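Local coordinates for protein RNA-dependent RNA Polymerase (Bombyx mori cytoplasmic polyhedrosis virus, PDB 6TZ0) that synthesises viral RNA from an RNA template, serving both conservative transcription of plus strands and replication of the segmented double-stranded genome, at residues Phe23-Glu27 with Leu832-Trp836; Thr30-Asn35 with Ala786-Arg791; Ala571-Pro577 with Asn603-Cys609. All blocks are in the same frame, centred on the assembly; numbering follows the deposited sequence.

Interaction 1: Phe23-Glu27 with Leu832-Trp836; sequences FKEIE and LPLAW
L834 reaches from the start of a short 3-10 turn to the flank of helix 20-35, where F23 and E27, one helical turn apart, receive it. With CG beside its own backbone N and opposite the carbonyl carbon (chi1 -70°), the leucine sends CD1 down onto the helix backbone, 3.7 Å from E27 CA. The same methyl meets I26 CG2 at 3.8 Å, the two side chains crossing at about a right angle. F23 closes in on the base of the leucine: its CZ lies 3.6 Å from L834 CB, approaching obliquely, and 3.8 Å from A835 N, which sits at the ring's edge near its plane. The ring arrives there because chi1 of -173° swings it off its own helix toward the turn. F23 and L834 slide past one another in opposite directions.

E27, one turn along the helix, meets the proline before the leucine. Its extended chain runs beside P833, pointing the same way, and brings OE2 to 3.6 Å from P833 CB. The carboxylate finds no hydrogen-bond donor in 832-836; a long, weak ion pair with R790 is its charged partner nearby. No hydrogen bond crosses between the segments; van der Waals packing round L834 joins them. Beyond it, F18 stacks edge-to-face on F23, while F782 and A786 of helix 774-786 cover L834. The arrangement is a loop leucine packed against one side of a helix, tying helix 20-35 to the loop after strand 827-831, consistent with the closed, cage-like build of Reoviridae polymerases.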
loop_
_atom_site.group_PDB
_atom_site.type_symbol
_atom_site.label_atom_id
_atom_site.label_comp_id
_atom_site.label_asym_id
_atom_site.label_seq_id
_atom_site.Cartn_x
_atom_site.Cartn_y
_atom_site.Cartn_z
ATOM N N PHE A 23 23.855 -38.978 -16.464
ATOM C CA PHE A 23 23.507 -37.581 -16.692
ATOM C C PHE A 23 22.854 -37.397 -18.057
ATOM O O PHE A 23 21.891 -36.631 -18.197
ATOM C CB PHE A 23 24.765 -36.724 -16.557
ATOM C CG PHE A 23 24.517 -35.247 -16.617
ATOM C CD1 PHE A 23 23.935 -34.587 -15.551
ATOM C CD2 PHE A 23 24.904 -34.512 -17.721
ATOM C CE1 PHE A 23 23.714 -33.231 -15.596
ATOM C CE2 PHE A 23 24.684 -33.155 -17.770
ATOM C CZ PHE A 23 24.098 -32.514 -16.702
ATOM N N LYS A 24 23.354 -38.114 -19.068
ATOM C CA LYS A 24 22.773 -38.063 -20.405
ATOM C C LYS A 24 21.380 -38.675 -20.432
ATOM O O LYS A 24 20.508 -38.206 -21.169
ATOM C CB LYS A 24 23.698 -38.784 -21.385
ATOM C CG LYS A 24 23.259 -38.748 -22.835
ATOM C CD LYS A 24 24.297 -39.401 -23.727
ATOM C CE LYS A 24 24.322 -40.905 -23.518
ATOM N NZ LYS A 24 23.072 -41.549 -24.003
ATOM N N GLU A 25 21.145 -39.694 -19.606
ATOM C CA GLU A 25 19.843 -40.346 -19.545
ATOM C C GLU A 25 18.781 -39.423 -18.952
ATOM O O GLU A 25 17.663 -39.330 -19.479
ATOM C CB GLU A 25 19.974 -41.625 -18.726
ATOM C CG GLU A 25 18.761 -42.504 -18.708
ATOM C CD GLU A 25 19.005 -43.780 -17.929
ATOM O OE1 GLU A 25 20.096 -43.917 -17.336
ATOM O OE2 GLU A 25 18.119 -44.658 -17.924
ATOM N N ILE A 26 19.118 -38.732 -17.860
ATOM C CA ILE A 26 18.216 -37.751 -17.263
ATOM C C ILE A 26 18.001 -36.580 -18.207
ATOM O O ILE A 26 16.884 -36.057 -18.321
ATOM C CB ILE A 26 18.768 -37.300 -15.896
ATOM C CG1 ILE A 26 18.784 -38.477 -14.935
ATOM C CG2 ILE A 26 17.956 -36.164 -15.293
ATOM C CD1 ILE A 26 17.412 -39.047 -14.669
ATOM N N GLU A 27 19.055 -36.179 -18.922
ATOM C CA GLU A 27 18.949 -35.107 -19.907
ATOM C C GLU A 27 17.975 -35.474 -21.022
ATOM O O GLU A 27 17.094 -34.680 -21.374
ATOM C CB GLU A 27 20.342 -34.806 -20.455
ATOM C CG GLU A 27 20.426 -33.614 -21.356
ATOM C CD GLU A 27 21.850 -33.252 -21.719
ATOM O OE1 GLU A 27 22.774 -33.982 -21.307
ATOM O OE2 GLU A 27 22.045 -32.225 -22.403
ATOM N N LEU A 832 18.099 -26.123 -23.751
ATOM C CA LEU A 832 19.373 -25.959 -23.078
ATOM C C LEU A 832 19.765 -27.240 -22.346
ATOM O O LEU A 832 18.897 -28.012 -21.932
ATOM C CB LEU A 832 19.301 -24.765 -22.126
ATOM C CG LEU A 832 18.133 -24.585 -21.153
ATOM C CD1 LEU A 832 18.329 -25.295 -19.819
ATOM C CD2 LEU A 832 17.896 -23.102 -20.941
ATOM N N PRO A 833 21.062 -27.517 -22.221
ATOM C CA PRO A 833 21.486 -28.714 -21.489
ATOM C C PRO A 833 21.285 -28.545 -19.993
ATOM O O PRO A 833 21.096 -27.440 -19.482
ATOM C CB PRO A 833 22.971 -28.837 -21.839
ATOM C CG PRO A 833 23.390 -27.452 -22.152
ATOM C CD PRO A 833 22.212 -26.812 -22.816
ATOM N N LEU A 834 21.335 -29.675 -19.282
ATOM C CA LEU A 834 21.152 -29.632 -17.837
ATOM C C LEU A 834 22.347 -29.036 -17.110
ATOM O O LEU A 834 22.220 -28.685 -15.935
ATOM C CB LEU A 834 20.878 -31.022 -17.268
ATOM C CG LEU A 834 19.550 -31.687 -17.575
ATOM C CD1 LEU A 834 19.497 -33.011 -16.866
ATOM C CD2 LEU A 834 18.430 -30.800 -17.131
ATOM N N ALA A 835 23.497 -28.904 -17.773
ATOM C CA ALA A 835 24.643 -28.270 -17.138
ATOM C C ALA A 835 24.457 -26.769 -16.972
ATOM O O ALA A 835 25.187 -26.157 -16.192
ATOM C CB ALA A 835 25.912 -28.549 -17.938
ATOM N N TRP A 836 23.491 -26.173 -17.673
ATOM C CA TRP A 836 23.210 -24.750 -17.522
ATOM C C TRP A 836 22.619 -24.430 -16.155
ATOM O O TRP A 836 22.726 -23.291 -15.686
ATOM C CB TRP A 836 22.255 -24.296 -18.625
ATOM C CG TRP A 836 21.979 -22.842 -18.604
ATOM C CD1 TRP A 836 22.783 -21.846 -19.066
ATOM C CD2 TRP A 836 20.859 -22.204 -17.995
ATOM N NE1 TRP A 836 22.204 -20.627 -18.832
ATOM C CE2 TRP A 836 21.023 -20.820 -18.166
ATOM C CE3 TRP A 836 19.727 -22.671 -17.325
ATOM C CZ2 TRP A 836 20.094 -19.899 -17.702
ATOM C CZ3 TRP A 836 18.806 -21.761 -16.872
ATOM C CH2 TRP A 836 18.993 -20.390 -17.061
#

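Interaction 2: Thr30-Asn35 with Ala786-Arg791; sequences TAKLAN and AICLRR
A34 and I787 mark the closest backbone approach, their CA atoms 5.0 Å apart, where helix 20-35 runs past the irregular link between helix 774-786 and strand 791-795. The alanine's CB, which rests 3.5 Å from I787 O, probably permits so close an approach. One turn back, T30 CG2 lies 3.9 Å from A786 CB. L33, next to A34, brings CD1 to 3.9 Å from I787 CD1, the two side chains slanting across each other. R791 belongs to an ATP-binding site, empty of ATP in this model, along with R147, whose side chain lies about 4 Å from its own, and R37, about 8 Å away. A bend at chi3 (50°) turns its guanidinium so that N35 O stands at the edge, 2.7 Å from NH2, though at an angle too poor for a hydrogen bond. R790 is stretched out instead, and A31 CB sits over the centre of one guanidinium face, 4.1 Å above the plane. T30 crosses R790 at about a right angle; its OG1 lies at the guanidinium edge beside NH1, near the plane, but at a poor hydrogen-bond angle, and bonds to I26 O instead. R790 NE is held by L832 O.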
loop_
_atom_site.group_PDB
_atom_site.type_symbol
_atom_site.label_atom_id
_atom_site.label_comp_id
_atom_site.label_asym_id
_atom_site.label_seq_id
_atom_site.Cartn_x
_atom_site.Cartn_y
_atom_site.Cartn_z
ATOM N N THR A 30 14.182 -35.794 -19.381
ATOM C CA THR A 30 13.595 -34.499 -19.065
ATOM C C THR A 30 13.409 -33.645 -20.313
ATOM O O THR A 30 12.475 -32.838 -20.370
ATOM C CB THR A 30 14.448 -33.776 -18.026
ATOM O OG1 THR A 30 15.793 -33.668 -18.503
ATOM C CG2 THR A 30 14.429 -34.530 -16.705
ATOM N N ALA A 31 14.244 -33.841 -21.342
ATOM C CA ALA A 31 13.980 -33.204 -22.627
ATOM C C ALA A 31 12.721 -33.765 -23.278
ATOM O O ALA A 31 11.940 -33.016 -23.881
ATOM C CB ALA A 31 15.181 -33.390 -23.548
ATOM N N LYS A 32 12.508 -35.079 -23.160
ATOM C CA LYS A 32 11.318 -35.697 -23.736
ATOM C C LYS A 32 10.057 -35.245 -23.009
ATOM O O LYS A 32 8.992 -35.114 -23.621
ATOM C CB LYS A 32 11.460 -37.220 -23.700
ATOM C CG LYS A 32 10.345 -37.994 -24.378
ATOM C CD LYS A 32 10.640 -39.486 -24.376
ATOM C CE LYS A 32 9.449 -40.292 -24.877
ATOM N NZ LYS A 32 9.147 -40.024 -26.310
ATOM N N LEU A 33 10.157 -34.983 -21.705
ATOM C CA LEU A 33 9.005 -34.419 -21.006
ATOM C C LEU A 33 8.815 -32.937 -21.300
ATOM O O LEU A 33 7.688 -32.441 -21.242
ATOM C CB LEU A 33 9.117 -34.639 -19.502
ATOM C CG LEU A 33 8.913 -36.080 -19.063
ATOM C CD1 LEU A 33 9.054 -36.191 -17.565
ATOM C CD2 LEU A 33 7.556 -36.574 -19.516
ATOM N N ALA A 34 9.887 -32.207 -21.606
ATOM C CA ALA A 34 9.734 -30.782 -21.863
ATOM C C ALA A 34 9.293 -30.463 -23.287
ATOM O O ALA A 34 8.720 -29.393 -23.509
ATOM C CB ALA A 34 11.042 -30.049 -21.563
ATOM N N ASN A 35 9.534 -31.352 -24.253
ATOM C CA ASN A 35 9.307 -30.984 -25.650
ATOM C C ASN A 35 7.848 -31.137 -26.078
ATOM O O ASN A 35 7.205 -30.156 -26.465
ATOM C CB ASN A 35 10.220 -31.801 -26.563
ATOM C CG ASN A 35 11.660 -31.350 -26.494
ATOM O OD1 ASN A 35 11.945 -30.154 -26.459
ATOM N ND2 ASN A 35 12.578 -32.305 -26.469
ATOM N N ALA A 786 14.495 -28.692 -14.780
ATOM C CA ALA A 786 14.775 -29.600 -15.885
ATOM C C ALA A 786 13.602 -29.772 -16.835
ATOM O O ALA A 786 13.815 -30.129 -17.998
ATOM C CB ALA A 786 15.176 -30.973 -15.349
ATOM N N ILE A 787 12.385 -29.518 -16.374
ATOM C CA ILE A 787 11.235 -29.650 -17.257
ATOM C C ILE A 787 10.593 -28.310 -17.630
ATOM O O ILE A 787 10.430 -27.998 -18.805
ATOM C CB ILE A 787 10.190 -30.594 -16.635
ATOM C CG1 ILE A 787 10.723 -32.026 -16.634
ATOM C CG2 ILE A 787 8.872 -30.513 -17.383
ATOM C CD1 ILE A 787 10.072 -32.923 -15.610
ATOM N N CYS A 788 10.248 -27.520 -16.621
ATOM C CA CYS A 788 9.605 -26.219 -16.813
ATOM C C CYS A 788 10.400 -25.101 -17.492
ATOM O O CYS A 788 9.851 -24.356 -18.296
ATOM C CB CYS A 788 9.035 -25.714 -15.486
ATOM S SG CYS A 788 7.833 -26.838 -14.746
ATOM N N LEU A 789 11.676 -24.971 -17.156
ATOM C CA LEU A 789 12.508 -23.899 -17.705
ATOM C C LEU A 789 13.462 -24.291 -18.838
ATOM O O LEU A 789 14.339 -23.514 -19.200
ATOM C CB LEU A 789 13.304 -23.230 -16.581
ATOM C CG LEU A 789 12.527 -22.797 -15.337
ATOM C CD1 LEU A 789 13.490 -22.391 -14.235
ATOM C CD2 LEU A 789 11.582 -21.653 -15.657
ATOM N N ARG A 790 13.301 -25.486 -19.391
ATOM C CA ARG A 790 14.207 -25.972 -20.432
ATOM C C ARG A 790 13.938 -25.632 -21.908
ATOM O O ARG A 790 14.745 -25.983 -22.764
ATOM C CB ARG A 790 14.383 -27.483 -20.281
ATOM C CG ARG A 790 15.617 -28.027 -20.970
ATOM C CD ARG A 790 15.954 -29.410 -20.453
ATOM N NE ARG A 790 17.098 -29.978 -21.149
ATOM C CZ ARG A 790 17.584 -31.188 -20.910
ATOM N NH1 ARG A 790 17.021 -31.952 -19.988
ATOM N NH2 ARG A 790 18.628 -31.632 -21.589
ATOM N N ARG A 791 12.840 -24.950 -22.219
ATOM C CA ARG A 791 12.527 -24.661 -23.625
ATOM C C ARG A 791 12.716 -23.222 -24.098
ATOM O O ARG A 791 12.215 -22.283 -23.488
ATOM C CB ARG A 791 11.094 -25.081 -23.938
ATOM C CG ARG A 791 10.845 -26.573 -23.870
ATOM C CD ARG A 791 9.592 -26.917 -24.650
ATOM N NE ARG A 791 9.633 -26.331 -25.984
ATOM C CZ ARG A 791 8.803 -26.654 -26.968
ATOM N NH1 ARG A 791 8.919 -26.071 -28.151
ATOM N NH2 ARG A 791 7.860 -27.563 -26.769
#

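Interaction 3: Ala571-Pro577 with Asn603-Cys609; sequences ASKCTVP and NAAWQAC
A604 N donates to V576 O across 2.8 Å, the N-H reasonably straight (151°). This bond joins the first turn of helix 604-614 to the chain that leaves helix 557-573. Beside it, N603 occupies the N-cap position and works in two directions. Its OD1 accepts a weak capping bond from W606 N at 3.4 Å, while ND2 gives a weak bond to C574 SG at 3.3 Å. The chi1 of 58° places the amide between its own backbone N and carbonyl carbon, turned back over the helix start, where one flat group can both cap the helix and touch the facing turn. C574 is the first residue past helix 557-573 to leave helical geometry, and the end of that helix meets the start of 604-614 through the N603 amide.

Outside this polar seam the contact is apolar. V576 CB stands 4.2 Å from A605 CB. A571 turns its CB to the backbone side of W606, 3.8 Å from W606 CB, and the indole itself extends along S572. There S572 CB sits 3.9 Å above the centre of the six-membered ring, 11° from the normal, a CH-pi contact over the face. The serine hydroxyl bonds back to D569 O.

Both segments belong to the central polymerase domain, within its catalytic region but away from the known metal and nucleotide sites. Helix 501-508 packs on A605 and C609 through M502, and helix 401-409 covers C574 and V576. Between the two segments the chain forms strands 585-591 and 598-602 of a four-stranded antiparallel sheet; W606 NE1 bonds to L381 O on strand 380-384, at the far edge of that sheet, so helix 604-614 is tied back to it.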
loop_
_atom_site.group_PDB
_atom_site.type_symbol
_atom_site.label_atom_id
_atom_site.label_comp_id
_atom_site.label_asym_id
_atom_site.label_seq_id
_atom_site.Cartn_x
_atom_site.Cartn_y
_atom_site.Cartn_z
ATOM N N ALA A 571 0.546 19.600 15.165
ATOM C CA ALA A 571 0.524 20.646 14.153
ATOM C C ALA A 571 0.358 22.027 14.765
ATOM O O ALA A 571 0.895 23.001 14.233
ATOM C CB ALA A 571 -0.595 20.376 13.153
ATOM N N SER A 572 -0.368 22.135 15.875
ATOM C CA SER A 572 -0.484 23.424 16.537
ATOM C C SER A 572 0.808 23.795 17.247
ATOM O O SER A 572 1.183 24.971 17.280
ATOM C CB SER A 572 -1.640 23.405 17.528
ATOM O OG SER A 572 -1.330 22.574 18.627
ATOM N N LYS A 573 1.514 22.809 17.811
ATOM C CA LYS A 573 2.736 23.142 18.541
ATOM C C LYS A 573 3.915 23.507 17.643
ATOM O O LYS A 573 4.844 24.161 18.119
ATOM C CB LYS A 573 3.150 21.999 19.465
ATOM C CG LYS A 573 2.323 21.883 20.727
ATOM C CD LYS A 573 2.779 20.713 21.567
ATOM C CE LYS A 573 2.100 20.705 22.927
ATOM N NZ LYS A 573 0.634 20.484 22.847
ATOM N N CYS A 574 3.913 23.120 16.373
ATOM C CA CYS A 574 5.111 23.279 15.562
ATOM C C CYS A 574 5.166 24.667 14.927
ATOM O O CYS A 574 4.305 25.519 15.147
ATOM C CB CYS A 574 5.190 22.185 14.499
ATOM S SG CYS A 574 3.900 22.216 13.253
ATOM N N THR A 575 6.217 24.905 14.141
ATOM C CA THR A 575 6.416 26.171 13.430
ATOM C C THR A 575 6.960 25.821 12.046
ATOM O O THR A 575 8.175 25.746 11.847
ATOM C CB THR A 575 7.362 27.088 14.195
ATOM O OG1 THR A 575 6.870 27.278 15.526
ATOM C CG2 THR A 575 7.458 28.449 13.524
ATOM N N VAL A 576 6.057 25.587 11.099
ATOM C CA VAL A 576 6.425 25.170 9.746
ATOM C C VAL A 576 5.757 26.100 8.746
ATOM O O VAL A 576 4.535 26.033 8.568
ATOM C CB VAL A 576 6.021 23.711 9.466
ATOM C CG1 VAL A 576 6.317 23.339 8.022
ATOM C CG2 VAL A 576 6.734 22.754 10.395
ATOM N N PRO A 577 6.489 26.987 8.086
ATOM C CA PRO A 577 5.923 27.701 6.944
ATOM C C PRO A 577 6.211 26.951 5.654
ATOM O O PRO A 577 7.136 26.138 5.574
ATOM C CB PRO A 577 6.663 29.039 6.974
ATOM C CG PRO A 577 7.996 28.676 7.506
ATOM C CD PRO A 577 7.780 27.563 8.496
ATOM N N ASN A 603 0.417 28.206 11.214
ATOM C CA ASN A 603 1.460 27.840 10.268
ATOM C C ASN A 603 0.888 26.960 9.155
ATOM O O ASN A 603 -0.300 26.643 9.132
ATOM C CB ASN A 603 2.644 27.186 10.985
ATOM C CG ASN A 603 2.272 25.942 11.766
ATOM O OD1 ASN A 603 1.131 25.538 11.815
ATOM N ND2 ASN A 603 3.264 25.314 12.361
ATOM N N ALA A 604 1.755 26.548 8.225
ATOM C CA ALA A 604 1.295 25.890 7.005
ATOM C C ALA A 604 0.834 24.463 7.264
ATOM O O ALA A 604 -0.161 24.007 6.680
ATOM C CB ALA A 604 2.409 25.896 5.965
ATOM N N ALA A 605 1.554 23.742 8.125
ATOM C CA ALA A 605 1.251 22.341 8.384
ATOM C C ALA A 605 -0.081 22.169 9.090
ATOM O O ALA A 605 -0.801 21.205 8.824
ATOM C CB ALA A 605 2.364 21.717 9.215
ATOM N N TRP A 606 -0.438 23.108 9.960
ATOM C CA TRP A 606 -1.695 23.005 10.686
ATOM C C TRP A 606 -2.872 23.369 9.789
ATOM O O TRP A 606 -3.956 22.790 9.919
ATOM C CB TRP A 606 -1.574 23.847 11.956
ATOM C CG TRP A 606 -2.711 23.943 12.885
ATOM C CD1 TRP A 606 -3.641 22.992 13.147
ATOM C CD2 TRP A 606 -2.888 24.953 13.874
ATOM N NE1 TRP A 606 -4.472 23.407 14.148
ATOM C CE2 TRP A 606 -4.021 24.608 14.623
ATOM C CE3 TRP A 606 -2.222 26.143 14.170
ATOM C CZ2 TRP A 606 -4.510 25.410 15.642
ATOM C CZ3 TRP A 606 -2.713 26.940 15.179
ATOM C CH2 TRP A 606 -3.843 26.570 15.902
ATOM N N GLN A 607 -2.639 24.235 8.797
ATOM C CA GLN A 607 -3.625 24.466 7.743
ATOM C C GLN A 607 -3.855 23.210 6.917
ATOM O O GLN A 607 -5.003 22.844 6.634
ATOM C CB GLN A 607 -3.170 25.594 6.822
ATOM C CG GLN A 607 -3.109 26.948 7.452
ATOM C CD GLN A 607 -2.588 27.986 6.501
ATOM O OE1 GLN A 607 -2.345 27.705 5.337
ATOM N NE2 GLN A 607 -2.354 29.182 7.005
ATOM N N ALA A 608 -2.768 22.537 6.521
ATOM C CA ALA A 608 -2.892 21.327 5.710
ATOM C C ALA A 608 -3.573 20.203 6.475
ATOM O O ALA A 608 -4.448 19.520 5.932
ATOM C CB ALA A 608 -1.518 20.873 5.226
ATOM N N CYS A 609 -3.208 20.016 7.742
ATOM C CA CYS A 609 -3.798 18.946 8.533
ATOM C C CYS A 609 -5.258 19.222 8.857
ATOM O O CYS A 609 -6.079 18.301 8.844
ATOM C CB CYS A 609 -2.992 18.734 9.809
ATOM S SG CYS A 609 -1.361 18.076 9.503
#

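Overall arrangement
Interactions 1 and 2 are neighbours, their centres about 10 Å apart, and both use helix 20-35, which meets the loop after strand 827-831 first and the link 786-791 about two turns further on. They touch through R790 and L834, so helix 20-35, the link and the loop form one continuous patch beside the ATP-binding arginines. Interaction 3 stands on the opposite side of the chain's centre, about 67 Å from interaction 1 and 63 Å from interaction 2, centre to centre, within the central polymerase domain. Along the chain 30-35/786-791 lies within the span from 23-27 to 832-836, and interaction 3 within both: the first two close long loops spanning that domain, whereas interaction 3 joins successive helices locally.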